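Local coordinates for protein alpha-rhamnosidase (Dictyoglomus thermophilum, PDB 6I60) that probably hydrolyses terminal non-reducing alpha-L-rhamnose residues in alpha-L-rhamnosides, at residues T137-E142 / V227-Y232; S630-Y635 / N724-Y729; E903-K908 / I913-K918. All blocks are in the same frame, centred on the assembly; numbering follows the deposited sequence.

Contact 1. Residues T137-E142 / V227-Y232; sequences TGLMNE and VLYTVY
The phenol end of Y229 runs up against the backbone and CB of L139, so that the aromatic side chain spans from strand 226-233 to the loop that follows strand 133-137. Its hydroxyl accepts a hydrogen bond from the L139 amide, with L139 N 2.8 Å from Y229 OH and an N-H...O angle of 156°. The amide comes in at the edge of the ring, near its plane. L139 CB lies alongside at 3.3 Å from Y229 OH and 4.0 Å from Y229 CZ, and the two side chains cross obliquely, L139 CG being the next nearest, 4.2 Å from Y229 OH. Y229 holds CG between its own N and carbonyl carbon (chi1 72°), which carries the ring off the strand toward the loop, at the point where the strand is interrupted.

D47 completes the grip: one carboxylate oxygen bonds the Y229 hydroxyl while the other takes the amide of M140, so phenol and carboxylate together tie down two successive amides of the loop. W145 meets the Y229 ring edge-to-face and also touches L139.

This joins the immunoglobulin-like N-terminal family region to the rhamnosidase N-terminal one through buried residues. With an amide giving to it and a carboxylate beside it, the Y229 hydroxyl has partners for both its roles, and probably stays neutral, donating its proton to D47.

Contact 2. Residues S630-Y635 / N724-Y729; sequences STFYFY and NTLPLY
The carbonyl oxygen of L726 is met from two directions: Y729 N, one turn on in its own helix, bonds L726 O at 3.2 Å, and the ring carbon F632 CE2 reaches L726 O across the contact at 3.1 Å. The second approach is a C-H against an oxygen rather than a hydrogen bond, and none links the two segments; apart from that oxygen, the contact is apolar. Helix 722-729 is kinked here, because the nitrogen of P727 carries no hydrogen to give to the turn before.

Most of the contact is a CH-pi interaction. L726 CG sits over the middle of the F632 ring, 3.8 Å from its centroid and 11° off the normal, while L726 CD2 spreads over the root of the same face, 3.5 Å from F632 CG. L726 CB lies against the CD2-CE2 side of the ring, 3.6 Å from F632 CD2. The side chains cross at about a right angle, and the phenylalanine gets there with CG anti to the backbone N (chi1 166°), its ring directed across to the other helix. At the ring's edge, near its plane, Y729 CD2 lies 4.3 Å from F632 CZ. Without the ring, as with an alanine here, L726 is likely to lose the surface beneath its CG, opening a gap between the helices and leaving the leucine branches freer to turn.

Both helices belong to the six-hairpin glycosidase domain, an (alpha/alpha)6 barrel in this family. Helix 761-773 closes one side, its Y766 meeting F632 edge-to-face, touching the Y729 ring and bonding the Y633 hydroxyl. Helix 651-672 covers another, with F668 against both T631 and P727.

Contact 3. Residues E903-K908 / I913-K918; sequences ERFVVK and IIYEKK
A short beta-hairpin forms the edge of the antiparallel sheet in the C-terminal part of the protein, and V907 and K908 fit a G1 beta bulge, both facing Y940 on the neighbouring strand 935-941. K908 and I913 make an antiparallel non-hydrogen-bonded pair, CA to CA 4.4 Å, and their side chains run alongside each other in the same direction. Just beyond it, I914 N gives a fairly straight hydrogen bond (166°) to V907 O at 3.2 Å, arriving nearly in line with the carbonyl bond.

Apolar contacts do the rest. V906 CG1 rests on I913 CG2 at 3.5 Å. V907 and I914 cross at about a right angle, V907 CG1 3.7 Å from I914 CD1, while V907 CB backs onto Y915 CB at 3.8 Å. Past the bulge the F905 and Y915 rings lie nearly parallel, their planes 9° apart, but slid so far, with centroids 5.3 Å apart, that they scarcely cover each other. Y915 points that way because its CG is anti to the backbone N (chi1 -172°). Both rings also touch I928, and the Y915 hydroxyl is hydrogen-bonded to E923.

With a single backbone hydrogen bond between the segments, most of the adhesion probably comes from valine, isoleucine and aromatic carbon; beyond the bulge, side-chain packing rather than a regular ladder holds the two segments together.

The three contacts come in series along the chain, each closing before the next opens, and none touches another. Contact 1 lies among the N-terminal beta domains, contact 2 inside the helical six-hairpin domain, and contact 3 at the edge of the C-terminal beta structure. Centres of contacts 1 and 2 are 42 Å apart, of contacts 2 and 3 41 Å, and of contacts 1 and 3 61 Å; contact 1 lies across the chain's centre from both others. They share no sheet or helix. Contact 1 therefore bears on how two family regions are held against each other, contacts 2 and 3 on the packing within single parts of a multidomain enzyme.

Contact 1. Residues T137-E142 / V227-Y232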
# COMPACT_ATOMS: atom_id res chain seq x y z
N THR A 137 1.66 24.61 1.22
CA THR A 137 0.52 24.36 0.35
C THR A 137 0.95 24.42 -1.11
O THR A 137 1.81 25.22 -1.49
CB THR A 137 -0.59 25.37 0.62
OG1 THR A 137 -0.06 26.69 0.60
CG2 THR A 137 -1.23 25.11 1.98
N GLY A 138 0.31 23.60 -1.92
CA GLY A 138 0.58 23.55 -3.34
C GLY A 138 -0.19 24.63 -4.05
O GLY A 138 -0.27 25.74 -3.58
N LEU A 139 -0.83 24.29 -5.16
CA LEU A 139 -1.59 25.26 -5.94
C LEU A 139 -2.96 25.47 -5.39
O LEU A 139 -3.61 26.39 -5.78
CB LEU A 139 -1.69 24.87 -7.39
CG LEU A 139 -0.47 25.32 -8.16
CD1 LEU A 139 -0.84 25.71 -9.56
CD2 LEU A 139 0.16 26.49 -7.48
N MET A 140 -3.37 24.57 -4.52
CA MET A 140 -4.60 24.61 -3.80
C MET A 140 -5.83 24.64 -4.61
O MET A 140 -6.40 25.68 -4.88
CB MET A 140 -4.60 25.75 -2.79
CG MET A 140 -3.69 25.49 -1.62
SD MET A 140 -4.67 25.04 -0.21
CE MET A 140 -5.81 26.40 -0.21
N ASN A 141 -6.27 23.45 -4.90
CA ASN A 141 -7.48 23.24 -5.62
C ASN A 141 -7.56 24.08 -6.89
O ASN A 141 -8.43 24.92 -7.00
CB ASN A 141 -8.71 23.47 -4.71
CG ASN A 141 -8.61 22.75 -3.35
OD1 ASN A 141 -7.60 22.81 -2.66
ND2 ASN A 141 -9.70 22.11 -2.95
N GLU A 142 -6.62 23.86 -7.80
CA GLU A 142 -6.62 24.49 -9.11
C GLU A 142 -6.86 25.99 -9.09
O GLU A 142 -7.59 26.53 -9.93
CB GLU A 142 -7.69 23.79 -9.92
CG GLU A 142 -7.68 24.03 -11.40
CD GLU A 142 -8.75 23.21 -12.07
OE1 GLU A 142 -8.75 21.99 -11.87
OE2 GLU A 142 -9.61 23.79 -12.76
N VAL A 227 -6.38 14.22 -11.75
CA VAL A 227 -4.98 14.10 -12.13
C VAL A 227 -4.13 14.64 -10.99
O VAL A 227 -4.22 15.84 -10.67
CB VAL A 227 -4.66 14.86 -13.44
CG1 VAL A 227 -3.17 14.80 -13.74
CG2 VAL A 227 -5.47 14.28 -14.60
N LEU A 228 -3.32 13.78 -10.38
CA LEU A 228 -2.46 14.19 -9.28
C LEU A 228 -1.19 14.82 -9.83
O LEU A 228 -0.41 14.15 -10.51
CB LEU A 228 -2.12 13.01 -8.38
CG LEU A 228 -3.26 12.05 -8.01
CD1 LEU A 228 -2.69 10.77 -7.44
CD2 LEU A 228 -4.19 12.71 -7.01
N TYR A 229 -0.98 16.10 -9.53
CA TYR A 229 0.24 16.79 -9.92
C TYR A 229 1.24 16.77 -8.76
O TYR A 229 0.86 16.65 -7.59
CB TYR A 229 -0.04 18.23 -10.35
CG TYR A 229 -0.42 19.17 -9.22
CD1 TYR A 229 -1.73 19.27 -8.79
CD2 TYR A 229 0.54 19.97 -8.61
CE1 TYR A 229 -2.08 20.14 -7.76
CE2 TYR A 229 0.20 20.83 -7.59
CZ TYR A 229 -1.11 20.91 -7.17
OH TYR A 229 -1.45 21.77 -6.15
N THR A 230 2.52 16.87 -9.10
CA THR A 230 3.60 16.85 -8.13
C THR A 230 4.27 18.22 -8.09
O THR A 230 4.48 18.86 -9.13
CB THR A 230 4.63 15.77 -8.48
OG1 THR A 230 3.97 14.51 -8.65
CG2 THR A 230 5.67 15.65 -7.38
N VAL A 231 4.61 18.67 -6.89
CA VAL A 231 5.31 19.93 -6.68
C VAL A 231 6.73 19.63 -6.21
O VAL A 231 6.93 18.80 -5.31
CB VAL A 231 4.58 20.84 -5.67
CG1 VAL A 231 4.20 20.04 -4.44
CG2 VAL A 231 5.45 22.02 -5.29
N TYR A 232 7.71 20.29 -6.81
CA TYR A 232 9.11 20.09 -6.48
C TYR A 232 9.73 21.40 -6.02
O TYR A 232 9.31 22.49 -6.41
CB TYR A 232 9.88 19.55 -7.69
CG TYR A 232 9.52 18.14 -8.07
CD1 TYR A 232 9.93 17.06 -7.29
CD2 TYR A 232 8.77 17.88 -9.21
CE1 TYR A 232 9.60 15.77 -7.64
CE2 TYR A 232 8.44 16.58 -9.56
CZ TYR A 232 8.86 15.53 -8.78
OH TYR A 232 8.53 14.24 -9.13

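Contact 2. Residues S630-Y635 / N724-Y729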
# COMPACT_ATOMS: atom_id res chain seq x y z
N SER A 630 -21.25 -14.07 -0.74
CA SER A 630 -21.81 -12.76 -1.07
C SER A 630 -22.68 -12.23 0.06
O SER A 630 -22.59 -11.05 0.43
CB SER A 630 -22.61 -12.85 -2.37
OG SER A 630 -21.78 -12.58 -3.48
N THR A 631 -23.54 -13.09 0.62
CA THR A 631 -24.34 -12.69 1.76
C THR A 631 -23.48 -12.47 2.99
O THR A 631 -23.82 -11.65 3.85
CB THR A 631 -25.42 -13.74 2.03
OG1 THR A 631 -26.03 -14.12 0.79
CG2 THR A 631 -26.49 -13.19 2.95
N PHE A 632 -22.36 -13.20 3.10
CA PHE A 632 -21.42 -12.97 4.19
C PHE A 632 -20.92 -11.53 4.18
O PHE A 632 -20.81 -10.89 5.23
CB PHE A 632 -20.26 -13.96 4.08
CG PHE A 632 -19.07 -13.61 4.94
CD1 PHE A 632 -18.01 -12.88 4.42
CD2 PHE A 632 -19.00 -14.04 6.25
CE1 PHE A 632 -16.91 -12.57 5.20
CE2 PHE A 632 -17.90 -13.74 7.04
CZ PHE A 632 -16.85 -13.00 6.51
N TYR A 633 -20.61 -11.00 2.99
CA TYR A 633 -20.12 -9.63 2.89
C TYR A 633 -21.24 -8.60 2.89
O TYR A 633 -20.99 -7.43 3.18
CB TYR A 633 -19.25 -9.48 1.64
CG TYR A 633 -17.82 -9.89 1.87
CD1 TYR A 633 -16.95 -9.08 2.60
CD2 TYR A 633 -17.32 -11.09 1.38
CE1 TYR A 633 -15.64 -9.45 2.82
CE2 TYR A 633 -16.01 -11.47 1.60
CZ TYR A 633 -15.17 -10.64 2.32
OH TYR A 633 -13.86 -11.01 2.54
N PHE A 634 -22.47 -9.01 2.57
CA PHE A 634 -23.61 -8.12 2.74
C PHE A 634 -23.86 -7.84 4.22
O PHE A 634 -24.06 -6.69 4.62
CB PHE A 634 -24.86 -8.71 2.08
CG PHE A 634 -26.05 -7.80 2.11
CD1 PHE A 634 -25.90 -6.43 1.97
CD2 PHE A 634 -27.33 -8.32 2.28
CE1 PHE A 634 -27.00 -5.59 2.00
CE2 PHE A 634 -28.43 -7.48 2.30
CZ PHE A 634 -28.27 -6.12 2.16
N TYR A 635 -23.85 -8.89 5.04
CA TYR A 635 -23.94 -8.70 6.48
C TYR A 635 -22.72 -7.95 7.00
O TYR A 635 -22.83 -7.11 7.90
CB TYR A 635 -24.09 -10.05 7.18
CG TYR A 635 -24.07 -10.00 8.69
CD1 TYR A 635 -25.24 -9.81 9.41
CD2 TYR A 635 -22.89 -10.16 9.39
CE1 TYR A 635 -25.23 -9.76 10.79
CE2 TYR A 635 -22.87 -10.11 10.78
CZ TYR A 635 -24.04 -9.92 11.47
OH TYR A 635 -24.04 -9.87 12.84
N ASN A 724 -18.07 -22.98 6.33
CA ASN A 724 -18.22 -23.00 7.78
C ASN A 724 -17.42 -21.92 8.50
O ASN A 724 -17.88 -21.44 9.54
CB ASN A 724 -17.82 -24.37 8.34
CG ASN A 724 -18.99 -25.34 8.40
OD1 ASN A 724 -20.15 -24.94 8.26
ND2 ASN A 724 -18.70 -26.62 8.60
N THR A 725 -16.25 -21.54 8.00
CA THR A 725 -15.47 -20.50 8.68
C THR A 725 -16.13 -19.13 8.55
O THR A 725 -15.97 -18.29 9.44
CB THR A 725 -14.04 -20.44 8.12
OG1 THR A 725 -14.06 -19.86 6.81
CG2 THR A 725 -13.43 -21.82 8.05
N LEU A 726 -16.87 -18.90 7.47
CA LEU A 726 -17.44 -17.57 7.25
C LEU A 726 -18.55 -17.24 8.25
O LEU A 726 -18.46 -16.19 8.91
CB LEU A 726 -17.91 -17.43 5.80
CG LEU A 726 -16.89 -16.83 4.83
CD1 LEU A 726 -15.73 -17.79 4.59
CD2 LEU A 726 -17.54 -16.45 3.51
N PRO A 727 -19.58 -18.07 8.43
CA PRO A 727 -20.57 -17.76 9.47
C PRO A 727 -20.01 -17.85 10.88
O PRO A 727 -20.56 -17.20 11.79
CB PRO A 727 -21.68 -18.80 9.24
CG PRO A 727 -20.99 -19.93 8.58
CD PRO A 727 -19.94 -19.31 7.71
N LEU A 728 -18.94 -18.62 11.10
CA LEU A 728 -18.30 -18.68 12.40
C LEU A 728 -17.43 -17.46 12.69
O LEU A 728 -17.16 -17.17 13.86
CB LEU A 728 -17.47 -19.95 12.52
CG LEU A 728 -18.20 -21.21 12.99
CD1 LEU A 728 -17.35 -22.45 12.73
CD2 LEU A 728 -18.55 -21.11 14.47
N TYR A 729 -16.97 -16.76 11.65
CA TYR A 729 -16.17 -15.56 11.85
C TYR A 729 -17.03 -14.41 12.37
O TYR A 729 -16.77 -13.87 13.45
CB TYR A 729 -15.47 -15.17 10.55
CG TYR A 729 -14.53 -13.99 10.70
CD1 TYR A 729 -13.25 -14.16 11.20
CD2 TYR A 729 -14.94 -12.71 10.34
CE1 TYR A 729 -12.39 -13.08 11.34
CE2 TYR A 729 -14.09 -11.63 10.48
CZ TYR A 729 -12.81 -11.82 10.98
OH TYR A 729 -11.96 -10.75 11.12

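Contact 3. Residues E903-K908 / I913-K918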
# COMPACT_ATOMS: atom_id res chain seq x y z
N GLU A 903 0.05 -26.17 35.86
CA GLU A 903 -0.95 -26.37 36.90
C GLU A 903 -0.74 -25.39 38.05
O GLU A 903 -1.69 -24.78 38.55
CB GLU A 903 -0.92 -27.81 37.40
CG GLU A 903 -1.83 -28.75 36.62
CD GLU A 903 -1.42 -30.20 36.74
OE1 GLU A 903 -1.37 -30.71 37.88
OE2 GLU A 903 -1.15 -30.83 35.69
N ARG A 904 0.51 -25.23 38.48
CA ARG A 904 0.89 -24.23 39.47
C ARG A 904 1.98 -23.35 38.87
O ARG A 904 2.81 -23.83 38.11
CB ARG A 904 1.36 -24.88 40.76
CG ARG A 904 1.78 -23.88 41.82
CD ARG A 904 3.10 -24.24 42.46
NE ARG A 904 3.60 -25.58 42.15
CZ ARG A 904 4.65 -25.79 41.38
NH1 ARG A 904 5.29 -24.77 40.84
NH2 ARG A 904 5.08 -27.02 41.14
N PHE A 905 1.96 -22.06 39.21
CA PHE A 905 2.91 -21.12 38.64
C PHE A 905 3.07 -19.96 39.61
O PHE A 905 2.52 -19.97 40.72
CB PHE A 905 2.46 -20.66 37.26
CG PHE A 905 1.00 -20.31 37.18
CD1 PHE A 905 0.57 -19.01 37.41
CD2 PHE A 905 0.06 -21.28 36.89
CE1 PHE A 905 -0.77 -18.69 37.34
CE2 PHE A 905 -1.29 -20.97 36.83
CZ PHE A 905 -1.70 -19.67 37.05
N VAL A 906 3.83 -18.95 39.19
CA VAL A 906 4.21 -17.84 40.06
C VAL A 906 3.75 -16.50 39.49
O VAL A 906 3.11 -15.71 40.18
CB VAL A 906 5.73 -17.83 40.32
CG1 VAL A 906 6.07 -16.89 41.46
CG2 VAL A 906 6.23 -19.23 40.62
N VAL A 907 4.07 -16.23 38.22
CA VAL A 907 3.80 -14.95 37.56
C VAL A 907 4.51 -13.83 38.30
O VAL A 907 4.07 -13.40 39.38
CB VAL A 907 2.29 -14.67 37.44
CG1 VAL A 907 2.06 -13.32 36.79
CG2 VAL A 907 1.60 -15.77 36.64
N LYS A 908 5.60 -13.33 37.73
CA LYS A 908 6.42 -12.30 38.36
C LYS A 908 6.53 -11.09 37.45
O LYS A 908 6.91 -11.22 36.28
CB LYS A 908 7.82 -12.84 38.69
CG LYS A 908 7.84 -13.93 39.75
CD LYS A 908 9.26 -14.31 40.11
CE LYS A 908 10.18 -14.24 38.90
NZ LYS A 908 11.45 -13.52 39.20
N ILE A 913 6.75 -10.62 42.79
CA ILE A 913 5.77 -11.68 42.63
C ILE A 913 4.37 -11.08 42.75
O ILE A 913 4.10 -10.30 43.68
CB ILE A 913 5.98 -12.79 43.68
CG1 ILE A 913 7.48 -13.12 43.81
CG2 ILE A 913 5.18 -14.02 43.33
CD1 ILE A 913 8.18 -12.43 44.97
N ILE A 914 3.49 -11.43 41.82
CA ILE A 914 2.20 -10.75 41.73
C ILE A 914 1.05 -11.75 41.67
O ILE A 914 -0.10 -11.37 41.42
CB ILE A 914 2.16 -9.82 40.51
CG1 ILE A 914 2.61 -10.57 39.26
CG2 ILE A 914 3.04 -8.60 40.74
CD1 ILE A 914 2.40 -9.80 37.97
N TYR A 915 1.34 -13.03 41.91
CA TYR A 915 0.29 -14.06 41.85
C TYR A 915 0.77 -15.29 42.62
O TYR A 915 1.37 -16.20 42.05
CB TYR A 915 -0.06 -14.41 40.42
CG TYR A 915 -1.26 -15.32 40.29
CD1 TYR A 915 -1.10 -16.70 40.24
CD2 TYR A 915 -2.54 -14.80 40.20
CE1 TYR A 915 -2.19 -17.54 40.12
CE2 TYR A 915 -3.64 -15.64 40.08
CZ TYR A 915 -3.46 -17.00 40.04
OH TYR A 915 -4.54 -17.84 39.91
N GLU A 916 0.46 -15.32 43.92
CA GLU A 916 0.74 -16.51 44.72
C GLU A 916 -0.41 -17.50 44.70
O GLU A 916 -0.19 -18.71 44.56
CB GLU A 916 1.07 -16.11 46.16
CG GLU A 916 1.74 -17.21 46.97
CD GLU A 916 3.25 -17.14 46.90
OE1 GLU A 916 3.79 -16.02 46.78
OE2 GLU A 916 3.91 -18.20 46.97
N LYS A 917 -1.64 -17.00 44.74
CA LYS A 917 -2.80 -17.87 44.76
C LYS A 917 -3.88 -17.32 43.87
O LYS A 917 -3.74 -16.25 43.34
CB LYS A 917 -3.32 -17.99 46.17
CG LYS A 917 -3.51 -16.65 46.84
CD LYS A 917 -2.80 -16.60 48.18
CE LYS A 917 -3.01 -15.27 48.85
NZ LYS A 917 -4.02 -15.41 49.91
N LYS A 918 -4.98 -18.03 43.74
CA LYS A 918 -6.05 -17.59 42.87
C LYS A 918 -6.74 -16.37 43.47
O LYS A 918 -7.12 -16.38 44.64
CB LYS A 918 -7.06 -18.72 42.64
CG LYS A 918 -8.22 -18.33 41.73
CD LYS A 918 -8.73 -19.53 40.95
CE LYS A 918 -9.61 -19.11 39.78
NZ LYS A 918 -10.69 -18.17 40.20